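Local coordinates for lysyl-trna-dependent l-ysyl-phosphatidylgycerol synthase (Bacillus licheniformis, PDB 4V36), which catalyses transfer of lysine from lysyl-tRNA to the membrane lipid phosphatidylglycerol, a modification linked to bacterial resistance, at residues R41-S46 against K79-A84; F150-P155 against P195-K200; M258-L263 against S287-F292. One frame throughout, in Å; residues are numbered along the deposited sequence.

Contact 1 (R41-S46 against K79-A84)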
loop_
_atom_site.group_PDB
_atom_site.type_symbol
_atom_site.label_atom_id
_atom_site.label_comp_id
_atom_site.label_asym_id
_atom_site.label_seq_id
_atom_site.Cartn_x
_atom_site.Cartn_y
_atom_site.Cartn_z
ATOM N N ARG A 41 -8.943 9.880 9.366
ATOM C CA ARG A 41 -10.125 10.725 9.245
ATOM C C ARG A 41 -10.392 11.050 7.781
ATOM O O ARG A 41 -9.480 11.027 6.955
ATOM C CB ARG A 41 -9.960 12.012 10.057
ATOM C CG ARG A 41 -9.804 11.783 11.552
ATOM C CD ARG A 41 -9.832 13.095 12.321
ATOM N NE ARG A 41 -11.101 13.800 12.158
ATOM C CZ ARG A 41 -12.172 13.598 12.917
ATOM N NH1 ARG A 41 -12.135 12.706 13.898
ATOM N NH2 ARG A 41 -13.284 14.285 12.696
ATOM N N PHE A 42 -11.646 11.347 7.462
ATOM C CA PHE A 42 -12.033 11.619 6.084
ATOM C C PHE A 42 -12.450 13.072 5.888
ATOM O O PHE A 42 -13.036 13.687 6.779
ATOM C CB PHE A 42 -13.173 10.691 5.655
ATOM C CG PHE A 42 -12.793 9.238 5.618
ATOM C CD1 PHE A 42 -11.473 8.856 5.443
ATOM C CD2 PHE A 42 -13.758 8.254 5.757
ATOM C CE1 PHE A 42 -11.123 7.521 5.410
ATOM C CE2 PHE A 42 -13.414 6.918 5.724
ATOM C CZ PHE A 42 -12.093 6.550 5.551
ATOM N N PHE A 43 -12.138 13.615 4.716
ATOM C CA PHE A 43 -12.564 14.961 4.357
ATOM C C PHE A 43 -13.196 14.960 2.971
ATOM O O PHE A 43 -12.494 14.953 1.960
ATOM C CB PHE A 43 -11.387 15.938 4.403
ATOM C CG PHE A 43 -11.779 17.371 4.164
ATOM C CD1 PHE A 43 -12.164 18.182 5.218
ATOM C CD2 PHE A 43 -11.763 17.907 2.886
ATOM C CE1 PHE A 43 -12.526 19.500 5.003
ATOM C CE2 PHE A 43 -12.125 19.224 2.664
ATOM C CZ PHE A 43 -12.506 20.021 3.724
ATOM N N TYR A 44 -14.523 14.957 2.929
ATOM C CA TYR A 44 -15.242 15.000 1.663
ATOM C C TYR A 44 -15.405 16.437 1.191
ATOM O O TYR A 44 -15.654 17.337 1.992
ATOM C CB TYR A 44 -16.610 14.329 1.793
ATOM C CG TYR A 44 -16.541 12.832 1.997
ATOM C CD1 TYR A 44 -16.524 11.965 0.912
ATOM C CD2 TYR A 44 -16.495 12.285 3.272
ATOM C CE1 TYR A 44 -16.461 10.596 1.092
ATOM C CE2 TYR A 44 -16.431 10.917 3.462
ATOM C CZ TYR A 44 -16.413 10.077 2.368
ATOM O OH TYR A 44 -16.351 8.715 2.552
ATOM N N SER A 45 -15.256 16.648 -0.112
ATOM C CA SER A 45 -15.426 17.974 -0.691
ATOM C C SER A 45 -16.897 18.372 -0.683
ATOM O O SER A 45 -17.778 17.519 -0.586
ATOM C CB SER A 45 -14.872 18.015 -2.116
ATOM O OG SER A 45 -15.511 17.056 -2.940
ATOM N N SER A 46 -17.154 19.672 -0.783
ATOM C CA SER A 46 -18.521 20.182 -0.820
ATOM C C SER A 46 -19.250 19.681 -2.063
ATOM O O SER A 46 -20.473 19.537 -2.065
ATOM C CB SER A 46 -18.524 21.710 -0.782
ATOM O OG SER A 46 -17.779 22.247 -1.861
ATOM N N LYS A 79 -8.151 22.482 -2.166
ATOM C CA LYS A 79 -8.334 23.881 -1.794
ATOM C C LYS A 79 -9.096 24.011 -0.478
ATOM O O LYS A 79 -8.702 24.772 0.402
ATOM C CB LYS A 79 -9.070 24.631 -2.906
ATOM C CG LYS A 79 -9.279 26.112 -2.641
ATOM C CD LYS A 79 -9.980 26.776 -3.816
ATOM C CE LYS A 79 -10.188 28.261 -3.579
ATOM N NZ LYS A 79 -10.881 28.908 -4.728
ATOM N N GLU A 80 -10.185 23.259 -0.353
ATOM C CA GLU A 80 -11.014 23.298 0.848
ATOM C C GLU A 80 -10.294 22.720 2.062
ATOM O O GLU A 80 -10.378 23.267 3.161
ATOM C CB GLU A 80 -12.326 22.545 0.616
ATOM C CG GLU A 80 -13.243 23.192 -0.408
ATOM C CD GLU A 80 -14.473 22.354 -0.698
ATOM O OE1 GLU A 80 -14.535 21.200 -0.225
ATOM O OE2 GLU A 80 -15.379 22.850 -1.399
ATOM N N PHE A 81 -9.588 21.611 1.857
ATOM C CA PHE A 81 -8.874 20.945 2.941
ATOM C C PHE A 81 -7.753 21.821 3.492
ATOM O O PHE A 81 -7.604 21.959 4.705
ATOM C CB PHE A 81 -8.308 19.605 2.465
ATOM C CG PHE A 81 -7.575 18.842 3.532
ATOM C CD1 PHE A 81 -8.271 18.153 4.510
ATOM C CD2 PHE A 81 -6.191 18.809 3.551
ATOM C CE1 PHE A 81 -7.600 17.451 5.494
ATOM C CE2 PHE A 81 -5.516 18.108 4.532
ATOM C CZ PHE A 81 -6.220 17.428 5.504
ATOM N N LEU A 82 -6.968 22.409 2.593
ATOM C CA LEU A 82 -5.875 23.291 2.992
ATOM C C LEU A 82 -6.400 24.557 3.662
ATOM O O LEU A 82 -5.789 25.070 4.601
ATOM C CB LEU A 82 -5.009 23.656 1.785
ATOM C CG LEU A 82 -4.114 22.545 1.233
ATOM C CD1 LEU A 82 -3.414 22.996 -0.036
ATOM C CD2 LEU A 82 -3.099 22.118 2.274
ATOM N N HIS A 83 -7.532 25.058 3.177
ATOM C CA HIS A 83 -8.152 26.242 3.760
ATOM C C HIS A 83 -8.673 25.944 5.161
ATOM O O HIS A 83 -8.496 26.741 6.081
ATOM C CB HIS A 83 -9.289 26.753 2.874
ATOM C CG HIS A 83 -9.971 27.972 3.410
ATOM N ND1 HIS A 83 -11.050 27.906 4.266
ATOM C CD2 HIS A 83 -9.726 29.290 3.216
ATOM C CE1 HIS A 83 -11.441 29.130 4.574
ATOM N NE2 HIS A 83 -10.654 29.988 3.950
ATOM N N ALA A 84 -9.314 24.790 5.312
ATOM C CA ALA A 84 -9.849 24.374 6.603
ATOM C C ALA A 84 -8.726 24.146 7.609
ATOM O O ALA A 84 -8.906 24.338 8.812
ATOM C CB ALA A 84 -10.685 23.115 6.448
#
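Phe43, on outermost strand 41-44 of the large mixed sheet, packs against Phe81 and Glu80 of helix 74-87. The local axes of strand and helix come within 9.5 Å and lie at 121°. The two rings form an edge-to-face pair. The edge of Phe81 points at the face of Phe43, with centroids 5.3 Å apart and planes at 72°. Phe81 CD1 stands above the Phe43 ring near its rim, 3.6 Å from Phe43 CG. Over the same ring Phe81 CA makes a CH-pi contact, 4.1 Å from the centroid. With CG anti to the backbone N (chi1 -175°), the Phe43 ring reaches helix residues Glu80 and Phe81, where Glu80 CB meets it at the edge, near its plane. Ala84 CB lies farther along the same helix face, 4.3 Å from Phe43 CE1.

Beyond the strand, Glu80 binds the chain at Ser46. Its extended side chain offers both carboxylate oxygens to Ser46. Ser46 N donates to Glu80 OE1 at 3.1 Å, and Ser46 OG donates to Glu80 OE2 at 2.5 Å. Each oxygen uses its syn lone pair, so the two bonds fix the rotation of the carboxylate. Phe81 also touches Phe54 of strand 50-57 and Leu61 and Val63 of strand 60-69. This is helix-on-sheet packing at a sheet edge, as found in alpha/beta folds of the acetyltransferase clan.

Contact 2 (F150-P155 against P195-K200)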
loop_
_atom_site.group_PDB
_atom_site.type_symbol
_atom_site.label_atom_id
_atom_site.label_comp_id
_atom_site.label_asym_id
_atom_site.label_seq_id
_atom_site.Cartn_x
_atom_site.Cartn_y
_atom_site.Cartn_z
ATOM N N PHE A 150 -3.239 -23.200 -4.571
ATOM C CA PHE A 150 -3.546 -21.783 -4.411
ATOM C C PHE A 150 -5.035 -21.523 -4.620
ATOM O O PHE A 150 -5.602 -21.921 -5.637
ATOM C CB PHE A 150 -2.710 -20.957 -5.389
ATOM C CG PHE A 150 -2.920 -19.477 -5.276
ATOM C CD1 PHE A 150 -2.316 -18.753 -4.262
ATOM C CD2 PHE A 150 -3.707 -18.806 -6.196
ATOM C CE1 PHE A 150 -2.503 -17.390 -4.162
ATOM C CE2 PHE A 150 -3.897 -17.443 -6.099
ATOM C CZ PHE A 150 -3.292 -16.735 -5.082
ATOM N N HIS A 151 -5.665 -20.857 -3.655
ATOM C CA HIS A 151 -7.103 -20.610 -3.713
ATOM C C HIS A 151 -7.453 -19.178 -3.324
ATOM O O HIS A 151 -6.853 -18.606 -2.414
ATOM C CB HIS A 151 -7.850 -21.584 -2.800
ATOM C CG HIS A 151 -7.564 -23.025 -3.086
ATOM N ND1 HIS A 151 -8.208 -23.728 -4.082
ATOM C CD2 HIS A 151 -6.709 -23.898 -2.503
ATOM C CE1 HIS A 151 -7.759 -24.970 -4.102
ATOM N NE2 HIS A 151 -6.849 -25.099 -3.153
ATOM N N VAL A 152 -8.433 -18.605 -4.015
ATOM C CA VAL A 152 -8.925 -17.273 -3.682
ATOM C C VAL A 152 -10.337 -17.357 -3.109
ATOM O O VAL A 152 -11.264 -17.813 -3.778
ATOM C CB VAL A 152 -8.922 -16.341 -4.910
ATOM C CG1 VAL A 152 -9.618 -15.027 -4.581
ATOM C CG2 VAL A 152 -7.499 -16.094 -5.384
ATOM N N GLU A 153 -10.492 -16.918 -1.864
ATOM C CA GLU A 153 -11.779 -16.998 -1.180
ATOM C C GLU A 153 -12.514 -15.662 -1.203
ATOM O O GLU A 153 -11.894 -14.599 -1.204
ATOM C CB GLU A 153 -11.584 -17.466 0.265
ATOM C CG GLU A 153 -10.762 -18.739 0.401
ATOM C CD GLU A 153 -11.447 -19.948 -0.206
ATOM O OE1 GLU A 153 -12.695 -19.967 -0.257
ATOM O OE2 GLU A 153 -10.735 -20.882 -0.631
ATOM N N GLN A 154 -13.842 -15.728 -1.215
ATOM C CA GLN A 154 -14.674 -14.531 -1.258
ATOM C C GLN A 154 -15.395 -14.312 0.068
ATOM O O GLN A 154 -15.841 -15.271 0.698
ATOM C CB GLN A 154 -15.697 -14.630 -2.393
ATOM C CG GLN A 154 -15.098 -14.926 -3.757
ATOM C CD GLN A 154 -14.332 -13.752 -4.330
ATOM O OE1 GLN A 154 -14.590 -12.599 -3.984
ATOM N NE2 GLN A 154 -13.386 -14.039 -5.216
ATOM N N PRO A 155 -15.508 -13.046 0.496
ATOM C CA PRO A 155 -16.278 -12.703 1.697
ATOM C C PRO A 155 -17.749 -13.078 1.530
ATOM O O PRO A 155 -18.229 -13.113 0.397
ATOM C CB PRO A 155 -16.098 -11.185 1.812
ATOM C CG PRO A 155 -15.725 -10.737 0.438
ATOM C CD PRO A 155 -14.921 -11.857 -0.143
ATOM N N PRO A 195 -11.428 -9.996 -1.296
ATOM C CA PRO A 195 -11.095 -11.420 -1.417
ATOM C C PRO A 195 -9.791 -11.763 -0.708
ATOM O O PRO A 195 -8.903 -10.914 -0.605
ATOM C CB PRO A 195 -10.958 -11.622 -2.929
ATOM C CG PRO A 195 -11.777 -10.540 -3.531
ATOM C CD PRO A 195 -11.626 -9.366 -2.613
ATOM N N ILE A 196 -9.681 -12.994 -0.222
ATOM C CA ILE A 196 -8.459 -13.446 0.426
ATOM C C ILE A 196 -7.894 -14.665 -0.286
ATOM O O ILE A 196 -8.567 -15.687 -0.419
ATOM C CB ILE A 196 -8.691 -13.786 1.910
ATOM C CG1 ILE A 196 -9.079 -12.529 2.688
ATOM C CG2 ILE A 196 -7.443 -14.411 2.513
ATOM C CD1 ILE A 196 -9.318 -12.776 4.160
ATOM N N ALA A 197 -6.654 -14.547 -0.750
ATOM C CA ALA A 197 -5.975 -15.652 -1.413
ATOM C C ALA A 197 -5.151 -16.438 -0.405
ATOM O O ALA A 197 -4.408 -15.855 0.382
ATOM C CB ALA A 197 -5.094 -15.138 -2.539
ATOM N N VAL A 198 -5.288 -17.760 -0.424
ATOM C CA VAL A 198 -4.560 -18.608 0.511
ATOM C C VAL A 198 -3.723 -19.665 -0.202
ATOM O O VAL A 198 -4.025 -20.058 -1.329
ATOM C CB VAL A 198 -5.514 -19.316 1.496
ATOM C CG1 VAL A 198 -6.245 -18.298 2.360
ATOM C CG2 VAL A 198 -6.501 -20.193 0.743
ATOM N N LEU A 199 -2.663 -20.111 0.463
ATOM C CA LEU A 199 -1.854 -21.215 -0.030
ATOM C C LEU A 199 -1.939 -22.381 0.947
ATOM O O LEU A 199 -1.537 -22.262 2.105
ATOM C CB LEU A 199 -0.399 -20.787 -0.223
ATOM C CG LEU A 199 0.498 -21.822 -0.907
ATOM C CD1 LEU A 199 0.101 -21.991 -2.365
ATOM C CD2 LEU A 199 1.968 -21.448 -0.785
ATOM N N LYS A 200 -2.473 -23.503 0.479
ATOM C CA LYS A 200 -2.653 -24.673 1.330
ATOM C C LYS A 200 -1.670 -25.783 0.987
ATOM O O LYS A 200 -1.251 -25.923 -0.160
ATOM C CB LYS A 200 -4.084 -25.202 1.218
ATOM C CG LYS A 200 -5.150 -24.262 1.753
ATOM C CD LYS A 200 -6.526 -24.900 1.650
ATOM C CE LYS A 200 -7.605 -23.998 2.220
ATOM N NZ LYS A 200 -8.951 -24.630 2.126
#
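Pro195 opens a segment that pairs with 150-155 as an antiparallel beta pair at one end of the large sheet, where 149-153 is the outermost strand. Pro195 CB lies alongside Val152, 4.0 Å from Val152 CG1. The bent side chain of Gln154 crosses the same proline ring, with Gln154 OE1 3.5 Å from Pro195 CG.

Ile196 and Glu153 are a hydrogen-bonded pair. Glu153 N donates to Ile196 O at 2.7 Å, tilted 34° from the carbonyl plane, and Ile196 N donates to Glu153 O. The side chains of both leave the sheet on the face that helix 159-173 covers.

Ala197 pairs with Val152 without hydrogen bonds, at a close CA-CA distance of 4.1 Å. Its CB touches Val152 CG2 and also Phe150 CZ, at 3.5 Å. Phe150 CG is anti to the backbone N (chi1 -178°), which sends the ring along the sheet toward Ala197. Phe150 and Val152 also reach helix 236-251.

Val198 exchanges two nearly straight bonds with His151, both running nearly along the C=O axis. Val198 N donates to His151 O at 2.7 Å, and His151 N donates to Val198 O. On the helix 159-173 side, Val198 CG2 rests near His151 CB.

Leu199 pairs with Phe150 without hydrogen bonds. Its side chain is on the same side of the sheet as Phe150 and Ala197, and its CD1 lies at the edge of the Phe150 ring. Lys200 runs extended past His151, whose NE2 is hydrogen-bonded to Thr149 OG1, and Lys200 CD comes 4.3 Å from His151 CD2.

Contact 3 (M258-L263 against S287-F292)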
loop_
_atom_site.group_PDB
_atom_site.type_symbol
_atom_site.label_atom_id
_atom_site.label_comp_id
_atom_site.label_asym_id
_atom_site.label_seq_id
_atom_site.Cartn_x
_atom_site.Cartn_y
_atom_site.Cartn_z
ATOM N N MET A 258 3.152 -4.511 -7.040
ATOM C CA MET A 258 3.886 -5.248 -6.017
ATOM C C MET A 258 4.246 -4.371 -4.822
ATOM O O MET A 258 4.970 -4.797 -3.925
ATOM C CB MET A 258 5.157 -5.861 -6.605
ATOM C CG MET A 258 4.909 -6.919 -7.661
ATOM S SD MET A 258 6.421 -7.799 -8.093
ATOM C CE MET A 258 6.836 -8.544 -6.519
ATOM N N GLY A 259 3.741 -3.142 -4.815
ATOM C CA GLY A 259 4.026 -2.221 -3.732
ATOM C C GLY A 259 5.272 -1.400 -3.995
ATOM O O GLY A 259 5.969 -1.611 -4.988
ATOM N N MET A 260 5.560 -0.466 -3.095
ATOM C CA MET A 260 6.681 0.446 -3.283
ATOM C C MET A 260 8.017 -0.213 -2.956
ATOM O O MET A 260 8.112 -1.053 -2.061
ATOM C CB MET A 260 6.492 1.703 -2.428
ATOM C CG MET A 260 7.384 2.867 -2.837
ATOM S SD MET A 260 6.982 4.401 -1.979
ATOM C CE MET A 260 7.436 3.975 -0.303
ATOM N N ALA A 261 9.045 0.174 -3.701
ATOM C CA ALA A 261 10.403 -0.290 -3.458
ATOM C C ALA A 261 11.324 0.916 -3.317
ATOM O O ALA A 261 11.029 1.984 -3.855
ATOM C CB ALA A 261 10.866 -1.200 -4.586
ATOM N N PRO A 262 12.439 0.759 -2.585
ATOM C CA PRO A 262 13.382 1.874 -2.455
ATOM C C PRO A 262 14.002 2.258 -3.794
ATOM O O PRO A 262 14.115 1.415 -4.685
ATOM C CB PRO A 262 14.445 1.331 -1.494
ATOM C CG PRO A 262 14.340 -0.153 -1.614
ATOM C CD PRO A 262 12.884 -0.426 -1.832
ATOM N N LEU A 263 14.385 3.522 -3.930
ATOM C CA LEU A 263 15.015 3.999 -5.154
ATOM C C LEU A 263 16.390 3.368 -5.333
ATOM O O LEU A 263 17.018 2.942 -4.364
ATOM C CB LEU A 263 15.139 5.523 -5.135
ATOM C CG LEU A 263 13.847 6.333 -5.044
ATOM C CD1 LEU A 263 14.167 7.810 -4.898
ATOM C CD2 LEU A 263 12.987 6.089 -6.268
ATOM N N SER A 287 11.946 0.331 6.221
ATOM C CA SER A 287 11.248 -0.730 6.940
ATOM C C SER A 287 9.746 -0.468 6.948
ATOM O O SER A 287 8.941 -1.396 6.876
ATOM C CB SER A 287 11.754 -0.845 8.381
ATOM O OG SER A 287 10.931 -1.712 9.143
ATOM N N TYR A 288 9.384 0.807 7.032
ATOM C CA TYR A 288 7.997 1.210 7.226
ATOM C C TYR A 288 7.294 1.564 5.919
ATOM O O TYR A 288 6.072 1.697 5.883
ATOM C CB TYR A 288 7.927 2.408 8.182
ATOM C CG TYR A 288 8.346 2.098 9.603
ATOM C CD1 TYR A 288 9.687 1.950 9.939
ATOM C CD2 TYR A 288 7.400 1.968 10.613
ATOM C CE1 TYR A 288 10.073 1.670 11.235
ATOM C CE2 TYR A 288 7.778 1.690 11.914
ATOM C CZ TYR A 288 9.114 1.541 12.218
ATOM O OH TYR A 288 9.493 1.263 13.510
ATOM N N MET A 289 8.064 1.718 4.847
ATOM C CA MET A 289 7.501 2.184 3.585
ATOM C C MET A 289 7.541 1.132 2.481
ATOM O O MET A 289 6.868 1.269 1.460
ATOM C CB MET A 289 8.231 3.442 3.115
ATOM C CG MET A 289 8.248 4.572 4.129
ATOM S SD MET A 289 8.582 6.171 3.363
ATOM C CE MET A 289 9.845 5.728 2.171
ATOM N N TYR A 290 8.327 0.080 2.684
ATOM C CA TYR A 290 8.510 -0.931 1.651
ATOM C C TYR A 290 8.005 -2.298 2.102
ATOM O O TYR A 290 8.636 -2.970 2.918
ATOM C CB TYR A 290 9.982 -1.006 1.251
ATOM C CG TYR A 290 10.607 0.357 1.059
ATOM C CD1 TYR A 290 10.210 1.181 0.016
ATOM C CD2 TYR A 290 11.589 0.821 1.924
ATOM C CE1 TYR A 290 10.773 2.430 -0.163
ATOM C CE2 TYR A 290 12.161 2.069 1.753
ATOM C CZ TYR A 290 11.750 2.869 0.707
ATOM O OH TYR A 290 12.315 4.112 0.532
ATOM N N SER A 291 6.863 -2.701 1.556
ATOM C CA SER A 291 6.212 -3.945 1.951
ATOM C C SER A 291 6.913 -5.177 1.384
ATOM O O SER A 291 7.748 -5.071 0.483
ATOM C CB SER A 291 4.746 -3.934 1.512
ATOM O OG SER A 291 4.633 -3.668 0.125
ATOM N N PHE A 292 6.562 -6.340 1.931
ATOM C CA PHE A 292 7.103 -7.633 1.507
ATOM C C PHE A 292 8.618 -7.704 1.671
ATOM O O PHE A 292 9.120 -8.369 2.577
ATOM C CB PHE A 292 6.713 -7.926 0.056
ATOM C CG PHE A 292 5.296 -7.555 -0.270
ATOM C CD1 PHE A 292 4.239 -8.175 0.375
ATOM C CD2 PHE A 292 5.021 -6.584 -1.217
ATOM C CE1 PHE A 292 2.935 -7.832 0.083
ATOM C CE2 PHE A 292 3.717 -6.240 -1.515
ATOM C CZ PHE A 292 2.674 -6.863 -0.864
#
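The Tyr290 ring is sandwiched between Pro262 on one face and Met289 CB on the other. Pro262 CD makes a CH-pi contact over the first face, 3.8 Å from the ring centroid and 18° off the ring normal. Pro262 N lies over that face too, 3.4 Å from Tyr290 CE1. Met289 CB, of the adjacent residue, stands over the centre of the second face. At the edge, in the ring plane, is Met260 O. The second ring, Phe292, has Ser291 CB over one face. Its edge meets the backbone of strand 255-261, where Met258 O is near the ring plane and 3.1 Å from Phe292 CE2. The ring also makes an edge-to-face pair with Phe241 of helix 236-251.

Met260 reaches across to the other segment with its methyl end. Its CG is anti to the backbone N (chi1 -164°), and the chain stays extended until it bends at chi3 (67°). That bend puts Met260 CE 3.3 Å from Met289 O and 3.5 Å from Met289 CB. The same methyl lies 3.7 Å from Tyr290 CE1.

Gly259 takes a positive phi, a backbone shape that suits glycine, and its CA comes 4.2 Å from Ser291 OG. The side chain of Ser291 lies about 4 Å from the bound lysine amide, so this loop borders the ligand pocket.

No hydrogen bond crosses between the two segments. Three polar groups have partners outside them: Tyr290 OH bonds to Leu115 O, Met258 O to Lys299 NZ and Pro262 O to Arg296 NH1, with Lys299 and Arg296 both on helix 296-300. Segment 287-292 is therefore seated on 258-263 by apolar and CH-pi packing, while hydrogen bonds to other parts of the fold hold the tyrosine hydroxyl and the carbonyls of Met258 and Pro262.

Overall arrangement
All three contacts reach one mixed sheet. Contact 1 lies at the end formed by strand 41-44, and contact 2 at the end formed by strand 149-153. Their centres are 37 Å apart, with about 18 Å between nearest atoms. Contact 3 sits on strand 255-261 between them, its centre 29 Å from that of contact 1 and 23 Å from that of contact 2. Its nearest atoms are about 17 Å and 11 Å from theirs. Contact 3 borders the bound lysine amide. In contact 2 the Ile196 side chain is about 12 Å from the ligand. Helix 159-173, which packs on contact 2, carries the pocket residue Trp172. Strand 220-228, beside strand 255-261, carries Asp224 to Arg227.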